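Acetyltransferase (Elizabethkingia anophelis, PDB 6AO7) binds acetyl-CoA and, as a member of the GNAT family, probably transfers its acetyl group to an unknown acceptor. Local coordinates at residues I24-L29 with E37-Y42; N54-G59 with E80-Q85; G117-Y122 with I156-E161. All blocks are in the same frame, centred on the assembly; numbering follows the deposited sequence.

Contact 1. Residues I24-L29 with E37-Y42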
loop_
_atom_site.group_PDB
_atom_site.type_symbol
_atom_site.label_atom_id
_atom_site.label_comp_id
_atom_site.label_asym_id
_atom_site.label_seq_id
_atom_site.Cartn_x
_atom_site.Cartn_y
_atom_site.Cartn_z
ATOM N N ILE A 24 30.371 3.697 10.844
ATOM C CA ILE A 24 29.014 3.861 10.332
ATOM C C ILE A 24 28.535 2.489 9.869
ATOM O O ILE A 24 29.222 1.848 9.064
ATOM C CB ILE A 24 28.984 4.893 9.196
ATOM C CG1 ILE A 24 29.441 6.262 9.708
ATOM C CG2 ILE A 24 27.608 4.968 8.536
ATOM C CD1 ILE A 24 28.413 6.979 10.546
ATOM N N PRO A 25 27.381 1.989 10.349
ATOM C CA PRO A 25 26.921 0.632 9.969
ATOM C C PRO A 25 26.314 0.606 8.569
ATOM O O PRO A 25 25.091 0.571 8.369
ATOM C CB PRO A 25 25.877 0.325 11.044
ATOM C CG PRO A 25 25.268 1.661 11.322
ATOM C CD PRO A 25 26.443 2.636 11.286
ATOM N N TYR A 26 27.191 0.652 7.565
ATOM C CA TYR A 26 26.713 0.668 6.187
ATOM C C TYR A 26 25.991 -0.624 5.837
ATOM O O TYR A 26 25.023 -0.606 5.065
ATOM C CB TYR A 26 27.875 0.916 5.231
ATOM C CG TYR A 26 28.339 2.351 5.236
ATOM C CD1 TYR A 26 29.567 2.704 5.801
ATOM C CD2 TYR A 26 27.548 3.359 4.689
ATOM C CE1 TYR A 26 29.993 4.022 5.809
ATOM C CE2 TYR A 26 27.961 4.672 4.687
ATOM C CZ TYR A 26 29.190 5.000 5.247
ATOM O OH TYR A 26 29.605 6.312 5.245
ATOM N N ASP A 27 26.456 -1.755 6.381
ATOM C CA ASP A 27 25.744 -3.020 6.212
ATOM C C ASP A 27 24.259 -2.851 6.509
ATOM O O ASP A 27 23.399 -3.271 5.723
ATOM C CB ASP A 27 26.349 -4.101 7.116
ATOM C CG ASP A 27 27.580 -4.752 6.512
ATOM O OD1 ASP A 27 28.005 -4.332 5.414
ATOM O OD2 ASP A 27 28.120 -5.693 7.135
ATOM N N LEU A 28 23.937 -2.201 7.627
ATOM C CA LEU A 28 22.532 -2.000 7.969
ATOM C C LEU A 28 21.870 -0.957 7.067
ATOM O O LEU A 28 20.795 -1.209 6.506
ATOM C CB LEU A 28 22.401 -1.604 9.437
ATOM C CG LEU A 28 22.688 -2.714 10.445
ATOM C CD1 LEU A 28 22.485 -2.197 11.869
ATOM C CD2 LEU A 28 21.804 -3.928 10.160
ATOM N N LEU A 29 22.484 0.224 6.927
ATOM C CA LEU A 29 21.874 1.287 6.122
ATOM C C LEU A 29 21.589 0.815 4.699
ATOM O O LEU A 29 20.550 1.160 4.120
ATOM C CB LEU A 29 22.777 2.528 6.110
ATOM C CG LEU A 29 22.986 3.159 7.488
ATOM C CD1 LEU A 29 24.294 3.970 7.567
ATOM C CD2 LEU A 29 21.782 4.031 7.893
ATOM N N GLU A 37 25.765 6.401 -1.984
ATOM C CA GLU A 37 25.867 7.829 -2.252
ATOM C C GLU A 37 24.699 8.579 -1.632
ATOM O O GLU A 37 24.888 9.614 -0.982
ATOM C CB GLU A 37 25.930 8.076 -3.757
ATOM N N LEU A 38 23.481 8.060 -1.811
ATOM C CA LEU A 38 22.316 8.694 -1.201
ATOM C C LEU A 38 22.376 8.619 0.321
ATOM O O LEU A 38 21.989 9.575 1.003
ATOM C CB LEU A 38 21.032 8.057 -1.724
ATOM C CG LEU A 38 20.601 8.518 -3.117
ATOM C CD1 LEU A 38 19.386 7.743 -3.588
ATOM C CD2 LEU A 38 20.329 10.025 -3.122
ATOM N N ILE A 39 22.858 7.498 0.873
ATOM C CA ILE A 39 22.995 7.387 2.325
ATOM C C ILE A 39 23.913 8.483 2.850
ATOM O O ILE A 39 23.536 9.270 3.728
ATOM C CB ILE A 39 23.507 5.986 2.724
ATOM C CG1 ILE A 39 22.457 4.911 2.428
ATOM C CG2 ILE A 39 23.888 5.957 4.218
ATOM C CD1 ILE A 39 22.968 3.480 2.551
ATOM N N ASP A 40 25.122 8.575 2.288
ATOM C CA ASP A 40 26.076 9.572 2.762
ATOM C C ASP A 40 25.522 10.990 2.635
ATOM O O ASP A 40 25.856 11.860 3.445
ATOM C CB ASP A 40 27.407 9.424 2.008
ATOM C CG ASP A 40 28.278 8.292 2.562
ATOM O OD1 ASP A 40 28.935 7.581 1.766
ATOM O OD2 ASP A 40 28.299 8.102 3.799
ATOM N N GLN A 41 24.633 11.230 1.666
ATOM C CA GLN A 41 24.081 12.574 1.500
ATOM C C GLN A 41 23.138 12.941 2.644
ATOM O O GLN A 41 23.202 14.054 3.174
ATOM C CB GLN A 41 23.356 12.698 0.160
ATOM C CG GLN A 41 22.958 14.127 -0.151
ATOM C CD GLN A 41 22.073 14.249 -1.372
ATOM O OE1 GLN A 41 21.830 13.269 -2.081
ATOM N NE2 GLN A 41 21.580 15.460 -1.623
ATOM N N TYR A 42 22.234 12.037 3.030
ATOM C CA TYR A 42 21.398 12.431 4.157
ATOM C C TYR A 42 22.081 12.203 5.497
ATOM O O TYR A 42 21.583 12.694 6.513
ATOM C CB TYR A 42 20.001 11.759 4.133
ATOM C CG TYR A 42 19.887 10.276 3.850
ATOM C CD1 TYR A 42 19.342 9.825 2.652
ATOM C CD2 TYR A 42 20.253 9.320 4.803
ATOM C CE1 TYR A 42 19.193 8.464 2.388
ATOM C CE2 TYR A 42 20.093 7.939 4.545
ATOM C CZ TYR A 42 19.572 7.534 3.335
ATOM O OH TYR A 42 19.425 6.197 3.053
#
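Tyr26 and Asp40 form the polar end of this helix-helix contact: the phenol OH of Tyr26 donates a hydrogen bond to OD2 of Asp40 at 2.6 Å. The carboxylate receives it on its syn lone pair, the one turned toward OD1. OD2 sits in the plane of the tyrosine ring, at its edge, yet the ring and carboxylate planes stand 79° apart, so the two flat groups meet almost perpendicularly. Both side chains set CG beside the backbone N and anti to the carbonyl carbon (chi1 -75° for Tyr26, -80° for Asp40), which brings their ends together although neither CB points at the partner helix. One face of the ring carries Ile24 CG2, 3.6 Å above the plane and shifted toward the rim, and Lys36 makes a cation-pi contact with the same ring. Next to the polar pair lies an apolar one. CD1 of Ile39 reaches CB of Leu29 at 3.7 Å, while Ile39 CG2 meets Leu29 CD1 at 3.9 Å, so both branches of the isoleucine are used. The same CG2 also approaches Tyr26 CE2, more loosely at 4.3 Å, and links the buried apolar patch to the ring. Leu29 continues inward onto Leu48, Cys60 and Val62 of the sheet, and its carbonyl O is hydrogen-bonded by Asn75 ND2. Pro25, the N-cap of the first helix and centre of an inverse gamma turn, starts that helix just ahead of Tyr26. Two short consecutive helices between the first and second strands, packed together in this way, are the helical pair of the N-terminal half of the GNAT fold.

Contact 2. Residues N54-G59 with E80-Q85. With ACO (acetyl coenzyme *a), chain B.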
loop_
_atom_site.group_PDB
_atom_site.type_symbol
_atom_site.label_atom_id
_atom_site.label_comp_id
_atom_site.label_asym_id
_atom_site.label_seq_id
_atom_site.Cartn_x
_atom_site.Cartn_y
_atom_site.Cartn_z
ATOM N N ASN A 54 22.923 -6.672 23.397
ATOM C CA ASN A 54 24.089 -7.407 23.872
ATOM C C ASN A 54 25.336 -6.960 23.117
ATOM O O ASN A 54 26.066 -7.760 22.528
ATOM C CB ASN A 54 23.871 -8.917 23.766
ATOM N N ASN A 55 25.532 -5.642 23.088
ATOM C CA ASN A 55 26.709 -4.923 22.614
ATOM C C ASN A 55 26.790 -4.829 21.086
ATOM O O ASN A 55 27.662 -4.130 20.573
ATOM C CB ASN A 55 28.019 -5.523 23.154
ATOM C CG ASN A 55 27.961 -5.767 24.647
ATOM O OD1 ASN A 55 27.978 -6.912 25.107
ATOM N ND2 ASN A 55 27.888 -4.684 25.417
ATOM N N GLU A 56 25.901 -5.479 20.344
ATOM C CA GLU A 56 25.961 -5.500 18.889
ATOM C C GLU A 56 24.994 -4.478 18.310
ATOM O O GLU A 56 23.881 -4.328 18.813
ATOM C CB GLU A 56 25.609 -6.900 18.383
ATOM C CG GLU A 56 25.613 -7.058 16.885
ATOM C CD GLU A 56 25.209 -8.456 16.459
ATOM O OE1 GLU A 56 24.745 -9.233 17.321
ATOM O OE2 GLU A 56 25.346 -8.774 15.259
ATOM N N ILE A 57 25.419 -3.775 17.260
ATOM C CA ILE A 57 24.528 -2.875 16.531
ATOM C C ILE A 57 23.646 -3.725 15.624
ATOM O O ILE A 57 24.125 -4.323 14.658
ATOM C CB ILE A 57 25.304 -1.830 15.722
ATOM C CG1 ILE A 57 26.284 -1.075 16.623
ATOM C CG2 ILE A 57 24.328 -0.843 15.067
ATOM C CD1 ILE A 57 25.602 -0.280 17.714
ATOM N N ILE A 58 22.354 -3.784 15.933
ATOM C CA ILE A 58 21.421 -4.616 15.184
ATOM C C ILE A 58 20.377 -3.802 14.439
ATOM O O ILE A 58 19.538 -4.384 13.748
ATOM C CB ILE A 58 20.727 -5.639 16.102
ATOM C CG1 ILE A 58 19.937 -4.891 17.174
ATOM C CG2 ILE A 58 21.754 -6.594 16.722
ATOM C CD1 ILE A 58 18.986 -5.753 17.928
ATOM N N GLY A 59 20.404 -2.485 14.547
ATOM C CA GLY A 59 19.434 -1.675 13.834
ATOM C C GLY A 59 19.858 -0.230 13.892
ATOM O O GLY A 59 20.758 0.143 14.654
ATOM N N GLU A 80 19.141 -8.616 9.349
ATOM C CA GLU A 80 18.315 -9.685 8.795
ATOM C C GLU A 80 18.083 -10.813 9.795
ATOM O O GLU A 80 16.984 -11.371 9.842
ATOM C CB GLU A 80 18.935 -10.219 7.501
ATOM C CG GLU A 80 18.458 -9.457 6.266
ATOM C CD GLU A 80 19.347 -9.650 5.051
ATOM O OE1 GLU A 80 20.533 -10.022 5.223
ATOM O OE2 GLU A 80 18.854 -9.419 3.923
ATOM N N LYS A 81 19.068 -11.128 10.637
ATOM C CA LYS A 81 18.888 -12.207 11.608
ATOM C C LYS A 81 17.869 -11.860 12.687
ATOM O O LYS A 81 17.334 -12.770 13.334
ATOM C CB LYS A 81 20.224 -12.565 12.261
ATOM N N PHE A 82 17.584 -10.574 12.887
ATOM C CA PHE A 82 16.745 -10.093 13.977
ATOM C C PHE A 82 15.411 -9.527 13.503
ATOM O O PHE A 82 14.679 -8.942 14.310
ATOM C CB PHE A 82 17.482 -9.020 14.786
ATOM C CG PHE A 82 18.656 -9.539 15.549
ATOM C CD1 PHE A 82 18.503 -10.023 16.835
ATOM C CD2 PHE A 82 19.919 -9.543 14.982
ATOM C CE1 PHE A 82 19.590 -10.506 17.541
ATOM C CE2 PHE A 82 21.008 -10.026 15.682
ATOM C CZ PHE A 82 20.844 -10.508 16.962
ATOM N N GLN A 83 15.074 -9.669 12.226
ATOM C CA GLN A 83 13.833 -9.066 11.764
ATOM C C GLN A 83 12.633 -9.879 12.249
ATOM O O GLN A 83 12.760 -11.031 12.674
ATOM C CB GLN A 83 13.832 -8.927 10.234
ATOM C CG GLN A 83 14.704 -7.769 9.710
ATOM C CD GLN A 83 14.808 -7.730 8.190
ATOM O OE1 GLN A 83 14.038 -8.385 7.483
ATOM N NE2 GLN A 83 15.759 -6.952 7.682
ATOM N N ASN A 84 11.456 -9.250 12.190
ATOM C CA ASN A 84 10.184 -9.898 12.533
ATOM C C ASN A 84 10.182 -10.408 13.969
ATOM O O ASN A 84 9.590 -11.441 14.284
ATOM C CB ASN A 84 9.855 -11.023 11.551
ATOM C CG ASN A 84 9.552 -10.491 10.183
ATOM O OD1 ASN A 84 8.725 -9.591 10.041
ATOM N ND2 ASN A 84 10.252 -10.995 9.170
ATOM N N GLN A 85 10.860 -9.675 14.843
ATOM C CA GLN A 85 10.798 -9.916 16.275
ATOM C C GLN A 85 10.363 -8.665 17.021
ATOM O O GLN A 85 10.514 -8.610 18.244
ATOM C CB GLN A 85 12.150 -10.402 16.809
ATOM C CG GLN A 85 12.897 -11.323 15.863
ATOM C CD GLN A 85 14.203 -11.830 16.452
ATOM O OE1 GLN A 85 14.410 -11.786 17.666
ATOM N NE2 GLN A 85 15.090 -12.318 15.595
HETATM N N1A ACO B . 2.202 -8.183 5.178
HETATM C C2A ACO B . 2.282 -7.193 6.069
HETATM N N3A ACO B . 2.844 -7.198 7.280
HETATM C C4A ACO B . 3.348 -8.400 7.571
HETATM C C5A ACO B . 3.320 -9.530 6.765
HETATM C C6A ACO B . 2.718 -9.390 5.497
HETATM N N6A ACO B . 2.613 -10.379 4.606
HETATM N N7A ACO B . 3.883 -10.614 7.420
HETATM C C8A ACO B . 4.238 -10.123 8.585
HETATM N N9A ACO B . 3.950 -8.792 8.741
HETATM C C1B ACO B . 4.162 -7.956 9.922
HETATM C C2B ACO B . 4.599 -8.670 11.191
HETATM O O2B ACO B . 3.534 -9.373 11.815
HETATM C C3B ACO B . 5.008 -7.454 12.019
HETATM O O3B ACO B . 3.856 -6.753 12.533
HETATM P P3B ACO B . 3.179 -6.970 13.974
HETATM O O7A ACO B . 2.556 -8.380 13.934
HETATM O O8A ACO B . 4.306 -6.765 15.014
HETATM O O9A ACO B . 2.127 -5.907 14.132
HETATM C C4B ACO B . 5.566 -6.476 10.973
HETATM O O4B ACO B . 5.193 -7.021 9.683
HETATM C C5B ACO B . 7.054 -6.243 11.086
HETATM O O5B ACO B . 7.241 -5.794 12.447
HETATM P P1A ACO B . 8.732 -5.766 13.181
HETATM O O1A ACO B . 9.204 -7.088 13.652
HETATM O O2A ACO B . 8.594 -4.764 14.318
HETATM O O3A ACO B . 9.638 -5.223 11.988
HETATM P P2A ACO B . 11.203 -5.346 11.699
HETATM O O4A ACO B . 11.825 -5.604 13.015
HETATM O O5A ACO B . 11.416 -6.485 10.719
HETATM O O6A ACO B . 11.654 -3.995 10.995
HETATM C CBP ACO B . 12.102 -3.209 8.748
HETATM C CCP ACO B . 11.036 -3.573 9.774
HETATM C CDP ACO B . 12.908 -2.015 9.287
HETATM C CEP ACO B . 11.403 -2.804 7.440
HETATM C CAP ACO B . 13.064 -4.407 8.538
HETATM O OAP ACO B . 12.337 -5.560 8.145
HETATM C C9P ACO B . 14.234 -4.149 7.601
HETATM O O9P ACO B . 15.249 -3.606 8.022
HETATM N N8P ACO B . 14.067 -4.478 6.324
HETATM C C7P ACO B . 15.071 -4.189 5.310
HETATM C C6P ACO B . 15.356 -2.696 5.186
HETATM C C5P ACO B . 14.120 -1.906 4.819
HETATM O O5P ACO B . 13.326 -2.319 3.979
HETATM N N4P ACO B . 13.954 -0.747 5.451
HETATM C C3P ACO B . 12.851 0.169 5.180
HETATM C C2P ACO B . 12.979 0.840 3.829
HETATM S S1P ACO B . 12.088 2.427 3.622
HETATM C C ACO B . 13.211 3.513 4.467
HETATM O O ACO B . 14.200 3.120 5.021
HETATM C CH3 ACO B . 12.766 4.945 4.457
#
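The pyrophosphate-binding loop of the GNAT fold, whose signature Gln/Arg-x-x-Gly-x-Gly begins here at Gln83 and runs on through Gly86 and Gly88, is joined at Phe82 to strand 56-65. Ile58 makes the nearest approach across the two segments: its CG2 lies over one face of the Phe82 ring, 4.0 Å from the centroid and 24° off the ring normal, a CH-pi contact. The methyl is displaced toward the rim, and its nearest ring atom is CE2 of Phe82 at 3.7 Å. The isoleucine places CG1 between its backbone N and carbonyl carbon (chi1 61°), and this leaves CG2 as the branch turned to the ring. Ile58 also belongs to a classic beta bulge, with Gly59, opposite Ala51, and its backbone is hydrogen-bonded to Ala79 as well. Ile87 of helix 87-101 touches both Ile58 and Phe82, adding to a small apolar cluster. At the outer end Glu56, extended beyond CG, brings OE1 obliquely to Phe82 CZ at 4.1 Å, a loose contact. Past the phenylalanine the loop turns to the cofactor. Gln83 lays its extended side chain along the pantetheine arm, with NE2 3.2 Å from C9P of acetyl-CoA, and a hydrogen bond from the same NE2 to Val78 O fixes the amide. Gln85 N approaches O1A of acetyl-CoA, on the phosphate nearer the ribose, at 3.3 Å. Gly86 N and Gly88 N also bond acetyl-CoA; from 80-85 itself, the backbone N-H of Asn84 points to O5A of acetyl-CoA with an N-to-O distance of 3.1 Å and an N-H...O angle of 164°.

Contact 3. Residues G117-Y122 with I156-E161. With ACO (acetyl coenzyme *a), chain B.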
loop_
_atom_site.group_PDB
_atom_site.type_symbol
_atom_site.label_atom_id
_atom_site.label_comp_id
_atom_site.label_asym_id
_atom_site.label_seq_id
_atom_site.Cartn_x
_atom_site.Cartn_y
_atom_site.Cartn_z
ATOM N N GLY A 117 4.162 -5.163 2.790
ATOM C CA GLY A 117 4.361 -5.457 4.202
ATOM C C GLY A 117 4.722 -4.236 5.026
ATOM O O GLY A 117 4.201 -4.045 6.129
ATOM N N GLN A 118 5.638 -3.399 4.516
ATOM C CA GLN A 118 6.011 -2.186 5.229
ATOM C C GLN A 118 4.848 -1.202 5.317
ATOM O O GLN A 118 4.728 -0.467 6.301
ATOM C CB GLN A 118 7.200 -1.504 4.545
ATOM C CG GLN A 118 8.547 -2.247 4.637
ATOM C CD GLN A 118 9.649 -1.448 3.948
ATOM O OE1 GLN A 118 9.699 -0.228 4.068
ATOM N NE2 GLN A 118 10.494 -2.126 3.171
ATOM N N LEU A 119 4.019 -1.119 4.268
ATOM C CA LEU A 119 2.858 -0.238 4.350
ATOM C C LEU A 119 1.961 -0.602 5.534
ATOM O O LEU A 119 1.386 0.287 6.174
ATOM C CB LEU A 119 2.068 -0.280 3.047
ATOM C CG LEU A 119 2.753 0.327 1.820
ATOM C CD1 LEU A 119 1.894 0.087 0.611
ATOM C CD2 LEU A 119 2.991 1.801 2.056
ATOM N N TYR A 120 1.846 -1.895 5.857
ATOM C CA TYR A 120 1.148 -2.283 7.081
ATOM C C TYR A 120 1.849 -1.721 8.311
ATOM O O TYR A 120 1.222 -1.060 9.149
ATOM C CB TYR A 120 1.055 -3.806 7.202
ATOM C CG TYR A 120 0.796 -4.229 8.643
ATOM C CD1 TYR A 120 -0.490 -4.216 9.174
ATOM C CD2 TYR A 120 1.844 -4.617 9.470
ATOM C CE1 TYR A 120 -0.720 -4.587 10.500
ATOM C CE2 TYR A 120 1.627 -4.982 10.795
ATOM C CZ TYR A 120 0.347 -4.955 11.301
ATOM O OH TYR A 120 0.153 -5.328 12.613
ATOM N N LEU A 121 3.154 -1.995 8.446
ATOM C CA LEU A 121 3.859 -1.705 9.694
ATOM C C LEU A 121 3.802 -0.222 10.037
ATOM O O LEU A 121 3.535 0.147 11.187
ATOM C CB LEU A 121 5.310 -2.175 9.601
ATOM C CG LEU A 121 6.211 -1.859 10.810
ATOM C CD1 LEU A 121 5.703 -2.567 12.056
ATOM C CD2 LEU A 121 7.650 -2.296 10.537
ATOM N N TYR A 122 4.082 0.648 9.063
ATOM C CA TYR A 122 4.086 2.081 9.368
ATOM C C TYR A 122 2.687 2.563 9.752
ATOM O O TYR A 122 2.528 3.366 10.680
ATOM C CB TYR A 122 4.659 2.881 8.184
ATOM C CG TYR A 122 6.045 2.394 7.737
ATOM C CD1 TYR A 122 6.392 2.357 6.386
ATOM C CD2 TYR A 122 6.982 1.968 8.654
ATOM C CE1 TYR A 122 7.626 1.896 5.963
ATOM C CE2 TYR A 122 8.242 1.519 8.240
ATOM C CZ TYR A 122 8.554 1.488 6.891
ATOM O OH TYR A 122 9.792 1.006 6.464
ATOM N N ILE A 156 5.780 5.649 -2.033
ATOM C CA ILE A 156 4.587 5.942 -1.251
ATOM C C ILE A 156 5.014 6.691 -0.004
ATOM O O ILE A 156 5.813 6.180 0.790
ATOM C CB ILE A 156 3.833 4.660 -0.875
ATOM C CG1 ILE A 156 3.526 3.860 -2.130
ATOM C CG2 ILE A 156 2.577 5.009 -0.087
ATOM C CD1 ILE A 156 2.985 2.492 -1.811
ATOM N N LEU A 157 4.501 7.904 0.171
ATOM C CA LEU A 157 4.878 8.740 1.303
ATOM C C LEU A 157 3.786 8.659 2.360
ATOM O O LEU A 157 2.605 8.834 2.045
ATOM C CB LEU A 157 5.084 10.188 0.849
ATOM C CG LEU A 157 6.131 11.073 1.533
ATOM C CD1 LEU A 157 7.539 10.568 1.257
ATOM C CD2 LEU A 157 5.991 12.519 1.100
ATOM N N LEU A 158 4.177 8.398 3.603
ATOM C CA LEU A 158 3.252 8.352 4.725
ATOM C C LEU A 158 3.645 9.407 5.746
ATOM O O LEU A 158 4.821 9.714 5.914
ATOM C CB LEU A 158 3.232 6.972 5.410
ATOM C CG LEU A 158 2.977 5.740 4.542
ATOM C CD1 LEU A 158 4.287 5.157 3.997
ATOM C CD2 LEU A 158 2.217 4.654 5.351
ATOM N N THR A 159 2.648 9.932 6.454
ATOM C CA THR A 159 2.826 11.088 7.315
ATOM C C THR A 159 2.114 10.851 8.626
ATOM O O THR A 159 0.977 10.382 8.648
ATOM C CB THR A 159 2.263 12.373 6.700
ATOM O OG1 THR A 159 2.849 12.589 5.413
ATOM C CG2 THR A 159 2.561 13.555 7.597
ATOM N N MET A 160 2.775 11.213 9.713
ATOM C CA MET A 160 2.191 11.125 11.040
ATOM C C MET A 160 2.185 12.513 11.650
ATOM O O MET A 160 3.227 13.172 11.687
ATOM C CB MET A 160 2.978 10.171 11.930
ATOM C CG MET A 160 2.479 10.147 13.348
ATOM S SD MET A 160 3.616 9.230 14.390
ATOM C CE MET A 160 3.003 9.667 16.015
ATOM N N GLU A 161 1.019 12.958 12.119
ATOM C CA GLU A 161 0.942 14.221 12.845
ATOM C C GLU A 161 1.403 13.973 14.276
ATOM O O GLU A 161 0.862 13.101 14.964
ATOM C CB GLU A 161 -0.476 14.789 12.802
HETATM N N1A ACO B . 2.202 -8.183 5.178
HETATM C C2A ACO B . 2.282 -7.193 6.069
HETATM N N3A ACO B . 2.844 -7.198 7.280
HETATM C C4A ACO B . 3.348 -8.400 7.571
HETATM C C5A ACO B . 3.320 -9.530 6.765
HETATM C C6A ACO B . 2.718 -9.390 5.497
HETATM N N6A ACO B . 2.613 -10.379 4.606
HETATM N N7A ACO B . 3.883 -10.614 7.420
HETATM C C8A ACO B . 4.238 -10.123 8.585
HETATM N N9A ACO B . 3.950 -8.792 8.741
HETATM C C1B ACO B . 4.162 -7.956 9.922
HETATM C C2B ACO B . 4.599 -8.670 11.191
HETATM O O2B ACO B . 3.534 -9.373 11.815
HETATM C C3B ACO B . 5.008 -7.454 12.019
HETATM O O3B ACO B . 3.856 -6.753 12.533
HETATM P P3B ACO B . 3.179 -6.970 13.974
HETATM O O7A ACO B . 2.556 -8.380 13.934
HETATM O O8A ACO B . 4.306 -6.765 15.014
HETATM O O9A ACO B . 2.127 -5.907 14.132
HETATM C C4B ACO B . 5.566 -6.476 10.973
HETATM O O4B ACO B . 5.193 -7.021 9.683
HETATM C C5B ACO B . 7.054 -6.243 11.086
HETATM O O5B ACO B . 7.241 -5.794 12.447
HETATM P P1A ACO B . 8.732 -5.766 13.181
HETATM O O1A ACO B . 9.204 -7.088 13.652
HETATM O O2A ACO B . 8.594 -4.764 14.318
HETATM O O3A ACO B . 9.638 -5.223 11.988
HETATM P P2A ACO B . 11.203 -5.346 11.699
HETATM O O4A ACO B . 11.825 -5.604 13.015
HETATM O O5A ACO B . 11.416 -6.485 10.719
HETATM O O6A ACO B . 11.654 -3.995 10.995
HETATM C CBP ACO B . 12.102 -3.209 8.748
HETATM C CCP ACO B . 11.036 -3.573 9.774
HETATM C CDP ACO B . 12.908 -2.015 9.287
HETATM C CEP ACO B . 11.403 -2.804 7.440
HETATM C CAP ACO B . 13.064 -4.407 8.538
HETATM O OAP ACO B . 12.337 -5.560 8.145
HETATM C C9P ACO B . 14.234 -4.149 7.601
HETATM O O9P ACO B . 15.249 -3.606 8.022
HETATM N N8P ACO B . 14.067 -4.478 6.324
HETATM C C7P ACO B . 15.071 -4.189 5.310
HETATM C C6P ACO B . 15.356 -2.696 5.186
HETATM C C5P ACO B . 14.120 -1.906 4.819
HETATM O O5P ACO B . 13.326 -2.319 3.979
HETATM N N4P ACO B . 13.954 -0.747 5.451
HETATM C C3P ACO B . 12.851 0.169 5.180
HETATM C C2P ACO B . 12.979 0.840 3.829
HETATM S S1P ACO B . 12.088 2.427 3.622
HETATM C C ACO B . 13.211 3.513 4.467
HETATM O O ACO B . 14.200 3.120 5.021
HETATM C CH3 ACO B . 12.766 4.945 4.457
#
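The Tyr122 ring, whose CB touches Leu158 CD2 at 4.1 Å, carries the carbonyl O of Gln118 over one face, 3.2 Å above the plane and offset toward the rim. Its OH donates to Gln118 OE1 at 2.7 Å, arriving 44° out of the carbonyl plane and therefore not along a lone pair. Thr111 OG1 is a second partner of that oxygen, so the glutamine amide is held from two residues, and Gln118 NE2 lies 3.0 Å from O5P of acetyl-CoA. The Tyr122 hydroxyl is 3.9 Å from the thioester sulfur S1P, a placement resembling that of the general-acid tyrosine of other GNAT enzymes. The edge of the Tyr120 ring faces the cofactor, with CG anti to the backbone N (chi1 160°): its OH donates in the ring plane to O9A of the 3'-phosphate at 2.6 Å, and CD2 lies near adenine N3A. On the strand side the packing is aliphatic. Leu119 crosses Ile156 at about a right angle, CD1 against CD1 at 3.6 Å, and its CD2 touches Leu158 CD1. A helix packed on the sheet by one side and lining the acetyl-CoA pocket with another is the GNAT cofactor-binding arrangement. The axes of 117-122 and 156-161 run 9° from parallel, 10.4 Å apart; the strand lies between 106-112 and 128-133, Leu92 of helix 87-101 flanks Tyr122, and Leu119 packs on Leu119 of the second subunit.

In the fold
The three contacts follow one another along the chain; contacts 2 and 3 touch acetyl-CoA, whereas contact 1 stands back from it. Contacts 1 and 2, with centres 17 Å apart, touch directly: Leu28 CD1 lies 3.4 Å from Gly59 N, so the first helix packs onto the bulged strand. Contacts 2 and 3 are 22 Å apart between centres, about 7 Å between nearest atoms, and do not touch, but the cofactor bridges them: the 80-85 loop holds its pyrophosphate, while the 117-122 helix meets the 3'-phosphate and the pantetheine arm. Contact 1 lies across the chain's centre from contact 3, its centre 21 Å away, with the Leu29 side chain about 8 Å from acetyl-CoA.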